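Local coordinates for NimC/NimA family protein (Clostridium acetobutylicum, PDB 2IG6) that binds flavin mononucleotide in a split-barrel dimer of the pyridoxamine 5'-phosphate oxidase family and is probably an oxidoreductase, at residues A[26-37]-A[78-89]; A[101-109]-A[121-129]. All coordinates share one frame; numbering follows the deposited sequence.

Contact 1: A[26-37]-A[78-89]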
loop_
_atom_site.group_PDB
_atom_site.type_symbol
_atom_site.label_atom_id
_atom_site.label_comp_id
_atom_site.label_asym_id
_atom_site.label_seq_id
_atom_site.Cartn_x
_atom_site.Cartn_y
_atom_site.Cartn_z
ATOM N N PHE A 26 -6.630 8.947 -12.504
ATOM C CA PHE A 26 -6.177 9.243 -11.160
ATOM C C PHE A 26 -4.849 8.542 -10.841
ATOM O O PHE A 26 -3.937 9.157 -10.268
ATOM C CB PHE A 26 -7.247 8.935 -10.099
ATOM C CG PHE A 26 -6.884 9.505 -8.748
ATOM C CD1 PHE A 26 -7.208 10.808 -8.433
ATOM C CD2 PHE A 26 -6.122 8.772 -7.864
ATOM C CE1 PHE A 26 -6.817 11.363 -7.217
ATOM C CE2 PHE A 26 -5.729 9.316 -6.641
ATOM C CZ PHE A 26 -6.074 10.597 -6.327
ATOM N N LEU A 27 -4.724 7.271 -11.218
ATOM C CA LEU A 27 -3.476 6.533 -10.991
ATOM C C LEU A 27 -2.300 7.146 -11.743
ATOM O O LEU A 27 -1.190 7.178 -11.219
ATOM C CB LEU A 27 -3.632 5.048 -11.344
ATOM C CG LEU A 27 -4.496 4.271 -10.328
ATOM C CD1 LEU A 27 -4.779 2.845 -10.784
ATOM C CD2 LEU A 27 -3.860 4.262 -8.941
ATOM N N LYS A 28 -2.550 7.645 -12.963
ATOM C CA LYS A 28 -1.557 8.453 -13.670
ATOM C C LYS A 28 -1.149 9.717 -12.911
ATOM O O LYS A 28 0.024 10.050 -12.886
ATOM C CB LYS A 28 -2.041 8.766 -15.099
ATOM C CG LYS A 28 -1.996 7.550 -15.975
ATOM C CD LYS A 28 -2.374 7.875 -17.401
ATOM C CE LYS A 28 -2.173 6.680 -18.288
ATOM N NZ LYS A 28 -2.033 7.133 -19.684
ATOM N N GLU A 29 -2.090 10.391 -12.255
ATOM C CA GLU A 29 -1.780 11.551 -11.426
ATOM C C GLU A 29 -0.907 11.167 -10.239
ATOM O O GLU A 29 -0.043 11.948 -9.830
ATOM C CB GLU A 29 -3.049 12.224 -10.880
ATOM C CG GLU A 29 -3.937 12.891 -11.906
ATOM C CD GLU A 29 -5.266 13.396 -11.317
ATOM O OE1 GLU A 29 -5.323 13.668 -10.092
ATOM O OE2 GLU A 29 -6.260 13.526 -12.079
ATOM N N CYS A 30 -1.163 9.990 -9.664
ATOM C CA CYS A 30 -0.404 9.510 -8.505
ATOM C C CYS A 30 1.028 9.202 -8.929
ATOM O O CYS A 30 1.957 9.492 -8.192
ATOM C CB CYS A 30 -1.053 8.262 -7.905
ATOM S SG CYS A 30 -2.610 8.602 -7.148
ATOM N N GLY A 31 1.183 8.610 -10.105
ATOM C CA GLY A 31 2.459 8.132 -10.598
ATOM C C GLY A 31 2.758 6.798 -9.969
ATOM O O GLY A 31 2.446 5.750 -10.534
ATOM N N VAL A 32 3.369 6.826 -8.801
ATOM C CA VAL A 32 3.581 5.595 -8.065
ATOM C C VAL A 32 2.316 5.302 -7.267
ATOM O O VAL A 32 1.652 6.222 -6.749
ATOM C CB VAL A 32 4.851 5.640 -7.162
ATOM C CG1 VAL A 32 4.714 6.648 -6.024
ATOM C CG2 VAL A 32 5.145 4.264 -6.619
ATOM N N PHE A 33 1.954 4.030 -7.207
ATOM C CA PHE A 33 0.860 3.611 -6.384
ATOM C C PHE A 33 1.263 2.295 -5.715
ATOM O O PHE A 33 2.328 1.730 -5.998
ATOM C CB PHE A 33 -0.458 3.525 -7.161
ATOM C CG PHE A 33 -0.391 2.636 -8.368
ATOM C CD1 PHE A 33 -0.057 3.159 -9.604
ATOM C CD2 PHE A 33 -0.685 1.275 -8.260
ATOM C CE1 PHE A 33 0.001 2.326 -10.740
ATOM C CE2 PHE A 33 -0.639 0.443 -9.382
ATOM C CZ PHE A 33 -0.307 0.968 -10.618
ATOM N N TYR A 34 0.456 1.863 -4.759
ATOM C CA TYR A 34 0.804 0.727 -3.918
ATOM C C TYR A 34 -0.199 -0.406 -4.089
ATOM O O TYR A 34 -1.397 -0.217 -3.903
ATOM C CB TYR A 34 0.951 1.177 -2.467
ATOM C CG TYR A 34 2.149 2.096 -2.366
ATOM C CD1 TYR A 34 2.068 3.436 -2.725
ATOM C CD2 TYR A 34 3.384 1.599 -1.972
ATOM C CE1 TYR A 34 3.181 4.253 -2.666
ATOM C CE2 TYR A 34 4.482 2.397 -1.904
ATOM C CZ TYR A 34 4.385 3.731 -2.248
ATOM O OH TYR A 34 5.527 4.511 -2.194
ATOM N N LEU A 35 0.328 -1.578 -4.433
ATOM C CA LEU A 35 -0.476 -2.760 -4.722
ATOM C C LEU A 35 -0.398 -3.727 -3.548
ATOM O O LEU A 35 0.708 -4.177 -3.168
ATOM C CB LEU A 35 0.057 -3.463 -5.957
ATOM C CG LEU A 35 -0.604 -4.811 -6.272
ATOM C CD1 LEU A 35 -2.035 -4.608 -6.632
ATOM C CD2 LEU A 35 0.164 -5.525 -7.384
ATOM N N ALA A 36 -1.546 -3.978 -2.931
ATOM C CA ALA A 36 -1.616 -4.916 -1.822
ATOM C C ALA A 36 -2.210 -6.250 -2.269
ATOM O O ALA A 36 -3.243 -6.299 -2.944
ATOM C CB ALA A 36 -2.427 -4.340 -0.668
ATOM N N THR A 37 -1.513 -7.322 -1.891
ATOM C CA THR A 37 -1.931 -8.699 -2.082
ATOM C C THR A 37 -1.868 -9.409 -0.725
ATOM O O THR A 37 -1.513 -8.810 0.283
ATOM C CB THR A 37 -0.965 -9.442 -3.042
ATOM O OG1 THR A 37 0.368 -9.299 -2.535
ATOM C CG2 THR A 37 -0.993 -8.820 -4.402
ATOM N N VAL A 78 -7.171 -8.017 -4.718
ATOM C CA VAL A 78 -6.158 -7.027 -4.425
ATOM C C VAL A 78 -6.778 -5.711 -3.967
ATOM O O VAL A 78 -7.983 -5.500 -4.097
ATOM C CB VAL A 78 -5.275 -6.767 -5.677
ATOM C CG1 VAL A 78 -4.704 -8.062 -6.196
ATOM C CG2 VAL A 78 -6.079 -6.035 -6.785
ATOM N N GLU A 79 -5.947 -4.825 -3.422
ATOM C CA GLU A 79 -6.341 -3.428 -3.255
ATOM C C GLU A 79 -5.174 -2.526 -3.651
ATOM O O GLU A 79 -4.015 -2.861 -3.405
ATOM C CB GLU A 79 -6.872 -3.163 -1.838
ATOM C CG GLU A 79 -7.474 -1.758 -1.635
ATOM C CD GLU A 79 -8.359 -1.655 -0.394
ATOM O OE1 GLU A 79 -9.574 -1.970 -0.489
ATOM O OE2 GLU A 79 -7.848 -1.273 0.685
ATOM N N ILE A 80 -5.493 -1.395 -4.284
ATOM C CA ILE A 80 -4.513 -0.380 -4.639
ATOM C C ILE A 80 -4.803 0.918 -3.895
ATOM O O ILE A 80 -5.961 1.327 -3.763
ATOM C CB ILE A 80 -4.532 -0.137 -6.167
ATOM C CG1 ILE A 80 -3.880 -1.347 -6.882
ATOM C CG2 ILE A 80 -3.842 1.171 -6.517
ATOM C CD1 ILE A 80 -3.898 -1.288 -8.380
ATOM N N SER A 81 -3.755 1.585 -3.408
ATOM C CA SER A 81 -3.898 2.935 -2.911
ATOM C C SER A 81 -2.745 3.808 -3.386
ATOM O O SER A 81 -1.661 3.319 -3.731
ATOM C CB SER A 81 -4.032 2.937 -1.385
ATOM O OG SER A 81 -4.271 4.249 -0.907
ATOM N N GLY A 82 -3.023 5.103 -3.506
ATOM C CA GLY A 82 -2.036 6.056 -3.923
ATOM C C GLY A 82 -2.539 7.472 -3.702
ATOM O O GLY A 82 -3.721 7.661 -3.414
HETATM N N MSE A 83 -1.629 8.441 -3.798
HETATM C CA MSE A 83 -1.920 9.845 -3.506
HETATM C C MSE A 83 -1.310 10.748 -4.584
HETATM O O MSE A 83 -0.221 10.491 -5.076
HETATM C CB MSE A 83 -1.358 10.225 -2.135
HETATM C CG MSE A 83 -1.666 11.631 -1.691
HETATM SE SE MSE A 83 -0.850 12.045 0.020
HETATM C CE MSE A 83 -1.946 10.863 0.939
ATOM N N ASN A 84 -1.995 11.837 -4.906
ATOM C CA ASN A 84 -1.482 12.776 -5.903
ATOM C C ASN A 84 -0.884 13.999 -5.203
ATOM O O ASN A 84 -0.830 14.031 -3.992
ATOM C CB ASN A 84 -2.544 13.127 -6.936
ATOM C CG ASN A 84 -3.687 13.957 -6.388
ATOM O OD1 ASN A 84 -3.629 14.500 -5.286
ATOM N ND2 ASN A 84 -4.746 14.077 -7.197
ATOM N N LYS A 85 -0.427 14.988 -5.968
ATOM C CA LYS A 85 0.322 16.120 -5.397
ATOM C C LYS A 85 -0.529 17.034 -4.524
ATOM O O LYS A 85 -0.008 17.701 -3.621
ATOM C CB LYS A 85 1.013 16.910 -6.517
ATOM C CG LYS A 85 2.111 16.105 -7.178
ATOM N N LYS A 86 -1.837 17.020 -4.754
ATOM C CA LYS A 86 -2.782 17.781 -3.954
ATOM C C LYS A 86 -3.193 17.063 -2.669
ATOM O O LYS A 86 -4.036 17.563 -1.924
ATOM C CB LYS A 86 -4.051 18.069 -4.783
ATOM C CG LYS A 86 -3.808 18.752 -6.122
ATOM N N GLY A 87 -2.669 15.867 -2.418
ATOM C CA GLY A 87 -3.071 15.113 -1.227
ATOM C C GLY A 87 -4.378 14.322 -1.364
ATOM O O GLY A 87 -4.885 13.779 -0.390
ATOM N N GLN A 88 -4.940 14.252 -2.559
ATOM C CA GLN A 88 -6.102 13.399 -2.785
ATOM C C GLN A 88 -5.599 11.973 -2.887
ATOM O O GLN A 88 -4.477 11.730 -3.353
ATOM C CB GLN A 88 -6.807 13.740 -4.084
ATOM C CG GLN A 88 -7.297 15.154 -4.250
ATOM C CD GLN A 88 -7.987 15.306 -5.595
ATOM O OE1 GLN A 88 -7.372 15.096 -6.651
ATOM N NE2 GLN A 88 -9.277 15.622 -5.570
ATOM N N TRP A 89 -6.409 11.020 -2.450
ATOM C CA TRP A 89 -5.977 9.636 -2.512
ATOM C C TRP A 89 -7.074 8.689 -2.983
ATOM O O TRP A 89 -8.262 9.001 -2.917
ATOM C CB TRP A 89 -5.377 9.204 -1.181
ATOM C CG TRP A 89 -6.325 8.997 -0.069
ATOM C CD1 TRP A 89 -6.852 7.810 0.343
ATOM C CD2 TRP A 89 -6.802 9.983 0.828
ATOM N NE1 TRP A 89 -7.651 8.002 1.429
ATOM C CE2 TRP A 89 -7.643 9.331 1.751
ATOM C CE3 TRP A 89 -6.609 11.362 0.937
ATOM C CZ2 TRP A 89 -8.292 10.006 2.772
ATOM C CZ3 TRP A 89 -7.256 12.044 1.960
ATOM C CH2 TRP A 89 -8.089 11.359 2.864
HETATM O O HOH W 1 -0.133 14.550 -8.989
HETATM O O HOH W 2 -7.946 14.316 -9.332
HETATM O O HOH W 3 1.039 7.551 -4.522
#
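F26 starts the contact by reaching from its helix to N84, which opens the turn after strand 78-83, and to Q88, which follows that turn: a chi1 of -168° swings CG away from the backbone N, bringing CZ to 3.6 Å from Q88 O, which meets the ring edge-on, and CE1 close to N84 ND2. The next residue, L27, sets CD2 against I80 CG2. E29 then stretches out beside N84, carboxylate and amide nearly coplanar, 16° apart, and OE1 takes a hydrogen bond from N84 ND2 (3.0 Å). The same ND2 also donates to Q88 OE1 (2.9 Å), and a water bridges E29 OE1 to Q88 OE1. With N84 OD1 accepting from Q88 N, the amide is held at both ends. C30 lays SG over the backbone of strand 78-83, 3.5 Å from M83 N. The helix ends there and G31 turns the chain out of it; F33 then puts CD2 3.6 Å from I80 CG2. From Y34 onward the backbones pair: Y34 with S81 and A36 with E79 are antiparallel hydrogen-bonded pairs, A36 N reaching E79 O at 2.8 Å. L35 CD1 packs on I80 CG1 (3.8 Å). On the Y34 and E79 face the second subunit closes in, its own Y34 ring stacking on this one. Strands 33-39 and 77-83 are neighbours in what is, as in the pyridoxamine 5'-phosphate oxidase family, a split barrel; V32, between helix and strand, touches the flavin.

Contact 2: A[101-109]-A[121-129]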
loop_
_atom_site.group_PDB
_atom_site.type_symbol
_atom_site.label_atom_id
_atom_site.label_comp_id
_atom_site.label_asym_id
_atom_site.label_seq_id
_atom_site.Cartn_x
_atom_site.Cartn_y
_atom_site.Cartn_z
ATOM N N ARG A 101 -2.392 -12.977 -23.803
ATOM C CA ARG A 101 -2.361 -12.606 -25.214
ATOM C C ARG A 101 -1.135 -11.786 -25.567
ATOM O O ARG A 101 -0.867 -10.751 -24.965
ATOM C CB ARG A 101 -3.591 -11.796 -25.584
ATOM C CG ARG A 101 -4.877 -12.567 -25.535
ATOM C CD ARG A 101 -6.015 -11.677 -25.976
ATOM N NE ARG A 101 -6.255 -10.608 -25.022
ATOM C CZ ARG A 101 -7.116 -9.615 -25.198
ATOM N NH1 ARG A 101 -7.825 -9.537 -26.321
ATOM N NH2 ARG A 101 -7.271 -8.706 -24.260
ATOM N N ARG A 102 -0.425 -12.229 -26.596
ATOM C CA ARG A 102 0.782 -11.558 -27.044
ATOM C C ARG A 102 0.518 -10.105 -27.423
ATOM O O ARG A 102 1.345 -9.226 -27.133
ATOM C CB ARG A 102 1.382 -12.317 -28.226
ATOM C CG ARG A 102 2.788 -11.929 -28.578
ATOM C CD ARG A 102 3.317 -12.859 -29.684
ATOM N NE ARG A 102 4.727 -12.638 -29.982
ATOM C CZ ARG A 102 5.188 -11.632 -30.722
ATOM N NH1 ARG A 102 4.360 -10.731 -31.249
ATOM N NH2 ARG A 102 6.489 -11.523 -30.946
ATOM N N GLU A 103 -0.635 -9.853 -28.049
ATOM C CA GLU A 103 -1.008 -8.509 -28.518
ATOM C C GLU A 103 -1.100 -7.495 -27.366
ATOM O O GLU A 103 -0.822 -6.309 -27.541
ATOM C CB GLU A 103 -2.346 -8.534 -29.298
ATOM C CG GLU A 103 -3.594 -8.530 -28.374
ATOM C CD GLU A 103 -4.840 -9.110 -29.030
ATOM O OE1 GLU A 103 -4.776 -10.299 -29.412
ATOM O OE2 GLU A 103 -5.879 -8.394 -29.152
ATOM N N VAL A 104 -1.490 -7.956 -26.185
ATOM C CA VAL A 104 -1.604 -7.050 -25.043
ATOM C C VAL A 104 -0.220 -6.659 -24.536
ATOM O O VAL A 104 0.002 -5.502 -24.171
ATOM C CB VAL A 104 -2.455 -7.624 -23.888
ATOM C CG1 VAL A 104 -2.729 -6.551 -22.881
ATOM C CG2 VAL A 104 -3.765 -8.160 -24.408
ATOM N N LYS A 105 0.706 -7.618 -24.532
ATOM C CA LYS A 105 2.087 -7.340 -24.171
ATOM C C LYS A 105 2.714 -6.333 -25.118
ATOM O O LYS A 105 3.411 -5.416 -24.667
ATOM C CB LYS A 105 2.913 -8.626 -24.139
ATOM C CG LYS A 105 2.497 -9.561 -23.028
ATOM C CD LYS A 105 3.090 -10.946 -23.220
ATOM C CE LYS A 105 2.443 -11.925 -22.251
ATOM N NZ LYS A 105 2.831 -13.311 -22.538
ATOM N N GLU A 106 2.468 -6.497 -26.421
ATOM C CA GLU A 106 2.943 -5.534 -27.411
ATOM C C GLU A 106 2.409 -4.133 -27.144
ATOM O O GLU A 106 3.155 -3.157 -27.207
ATOM C CB GLU A 106 2.553 -5.967 -28.832
ATOM C CG GLU A 106 3.290 -7.209 -29.268
ATOM C CD GLU A 106 2.951 -7.652 -30.662
ATOM O OE1 GLU A 106 1.744 -7.817 -30.957
ATOM O OE2 GLU A 106 3.899 -7.839 -31.457
ATOM N N LEU A 107 1.114 -4.048 -26.866
ATOM C CA LEU A 107 0.472 -2.773 -26.600
ATOM C C LEU A 107 1.025 -2.127 -25.334
ATOM O O LEU A 107 1.204 -0.909 -25.287
ATOM C CB LEU A 107 -1.044 -2.934 -26.477
ATOM C CG LEU A 107 -1.748 -1.639 -26.050
ATOM C CD1 LEU A 107 -1.699 -0.588 -27.155
ATOM C CD2 LEU A 107 -3.162 -1.926 -25.655
ATOM N N ALA A 108 1.272 -2.928 -24.304
ATOM C CA ALA A 108 1.818 -2.411 -23.052
ATOM C C ALA A 108 3.137 -1.694 -23.290
ATOM O O ALA A 108 3.384 -0.625 -22.722
ATOM C CB ALA A 108 2.017 -3.524 -22.049
ATOM N N LEU A 109 3.990 -2.304 -24.116
ATOM C CA LEU A 109 5.326 -1.771 -24.368
ATOM C C LEU A 109 5.283 -0.504 -25.227
ATOM O O LEU A 109 6.161 0.343 -25.112
ATOM C CB LEU A 109 6.233 -2.853 -24.979
ATOM C CG LEU A 109 6.427 -4.067 -24.060
ATOM C CD1 LEU A 109 7.093 -5.211 -24.778
ATOM C CD2 LEU A 109 7.222 -3.705 -22.790
ATOM N N VAL A 121 8.536 -8.520 -25.599
ATOM C CA VAL A 121 7.350 -9.363 -25.857
ATOM C C VAL A 121 7.611 -10.854 -25.650
ATOM O O VAL A 121 6.745 -11.577 -25.172
ATOM C CB VAL A 121 6.787 -9.232 -27.309
ATOM C CG1 VAL A 121 5.359 -9.792 -27.376
ATOM C CG2 VAL A 121 6.810 -7.791 -27.819
ATOM N N ASP A 122 8.790 -11.318 -26.048
ATOM C CA ASP A 122 9.067 -12.754 -26.035
ATOM C C ASP A 122 10.080 -13.126 -24.978
ATOM O O ASP A 122 10.778 -14.139 -25.110
ATOM C CB ASP A 122 9.571 -13.210 -27.405
ATOM C CG ASP A 122 8.502 -13.143 -28.467
ATOM O OD1 ASP A 122 7.346 -13.535 -28.194
ATOM O OD2 ASP A 122 8.820 -12.701 -29.589
ATOM N N ASP A 123 10.151 -12.339 -23.916
ATOM C CA ASP A 123 11.143 -12.605 -22.885
ATOM C C ASP A 123 10.750 -13.727 -21.928
ATOM O O ASP A 123 11.566 -14.134 -21.114
ATOM C CB ASP A 123 11.533 -11.332 -22.129
ATOM C CG ASP A 123 10.409 -10.760 -21.269
ATOM O OD1 ASP A 123 9.345 -11.409 -21.097
ATOM O OD2 ASP A 123 10.618 -9.637 -20.775
ATOM N N GLY A 124 9.520 -14.227 -22.027
ATOM C CA GLY A 124 9.069 -15.333 -21.186
ATOM C C GLY A 124 8.766 -14.969 -19.730
ATOM O O GLY A 124 8.342 -15.820 -18.947
ATOM N N ILE A 125 8.979 -13.718 -19.344
ATOM C CA ILE A 125 8.685 -13.292 -17.960
ATOM C C ILE A 125 7.643 -12.178 -17.842
ATOM O O ILE A 125 6.939 -12.099 -16.831
ATOM C CB ILE A 125 9.972 -12.908 -17.185
ATOM C CG1 ILE A 125 10.710 -11.739 -17.839
ATOM C CG2 ILE A 125 10.909 -14.126 -17.081
ATOM C CD1 ILE A 125 11.790 -11.169 -16.969
ATOM N N PHE A 126 7.550 -11.329 -18.863
ATOM C CA PHE A 126 6.657 -10.145 -18.832
ATOM C C PHE A 126 5.195 -10.581 -18.680
ATOM O O PHE A 126 4.744 -11.472 -19.392
ATOM C CB PHE A 126 6.853 -9.345 -20.141
ATOM C CG PHE A 126 6.121 -8.019 -20.189
ATOM C CD1 PHE A 126 6.144 -7.148 -19.104
ATOM C CD2 PHE A 126 5.465 -7.612 -21.355
ATOM C CE1 PHE A 126 5.486 -5.913 -19.155
ATOM C CE2 PHE A 126 4.801 -6.386 -21.407
ATOM C CZ PHE A 126 4.816 -5.537 -20.303
ATOM N N ALA A 127 4.464 -9.944 -17.768
ATOM C CA ALA A 127 3.070 -10.276 -17.498
ATOM C C ALA A 127 2.259 -8.990 -17.467
ATOM O O ALA A 127 2.697 -7.944 -16.927
ATOM C CB ALA A 127 2.929 -11.037 -16.153
ATOM N N VAL A 128 1.066 -9.062 -18.040
ATOM C CA VAL A 128 0.106 -7.968 -17.942
ATOM C C VAL A 128 -1.174 -8.539 -17.338
ATOM O O VAL A 128 -1.620 -9.627 -17.724
ATOM C CB VAL A 128 -0.146 -7.264 -19.291
ATOM C CG1 VAL A 128 1.127 -6.612 -19.790
ATOM C CG2 VAL A 128 -0.688 -8.228 -20.333
ATOM N N LEU A 129 -1.730 -7.825 -16.363
ATOM C CA LEU A 129 -2.933 -8.266 -15.666
ATOM C C LEU A 129 -3.972 -7.164 -15.647
ATOM O O LEU A 129 -3.627 -5.992 -15.552
ATOM C CB LEU A 129 -2.606 -8.650 -14.230
ATOM C CG LEU A 129 -1.460 -9.642 -14.048
ATOM C CD1 LEU A 129 -0.164 -8.891 -13.742
ATOM C CD2 LEU A 129 -1.821 -10.587 -12.933
HETATM O O HOH W 4 5.765 -13.547 -20.763
HETATM O O HOH W 5 2.159 -13.526 -19.594
#
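Helix 102-109 runs almost perpendicular to strand 126-129, at 95°, with the short axes 8.6 Å apart at closest. V121 lies against the helix: CG1 sits over the centre of the R102 guanidinium face and comes 3.6 Å from R102 CG, while CG2 reaches E106 CG and L109 CD1. R102, extended from CG to NE, carries its flat end past V121 and grips the D122 carboxylate side-on. NH2 donates to D122 OD2 (2.9 Å) and NE to D122 OD1 (3.3 Å), both on the syn side, though the two planes stand 42° apart. R102 NH1 turns back to E106 OE2, also 2.9 Å, so the arginine joins two acids in one salt-bridge network near the surface. This is a helix packed across the sheet of the split barrel, and F126 is its main anchor on the strand. Its ring points an edge at the helix, K105 O lying in plane 3.7 Å from CE2 and A108 CB near CZ; L109 CD2 also packs on the ring, Y119 stacks on it, and V61 of the flavin site touches it. The extended K105 side chain slides past the ring in the opposite direction, K105 CB 3.9 Å from F126 CD2. An Asx turn at D123, whose OD1 accepts from I125 N and F126 N, fixes the backbone just ahead. V128 fits between V104 and A108, its CG2 3.7 Å from V104 CG1.

In the fold
Contact 1 closes before contact 2 opens, so the two follow in series along the chain. Their centres are 23 Å apart, on opposite sides of the chain's centre, and their nearest atoms stay about 7 Å from each other. What joins them is the antiparallel sheet: strand 77-83 of contact 1 pairs with strand 89-98, which pairs in turn with strand 126-139 of contact 2. The flavin lies between the two contacts, touching V32 of contact 1 and about 8 Å from the F126 side chain of contact 2. Contact 1 thus probably serves both the flavin site and the dimer interface, whereas contact 2, touching no other chain, packs helix 102-111 onto the sheet within one subunit.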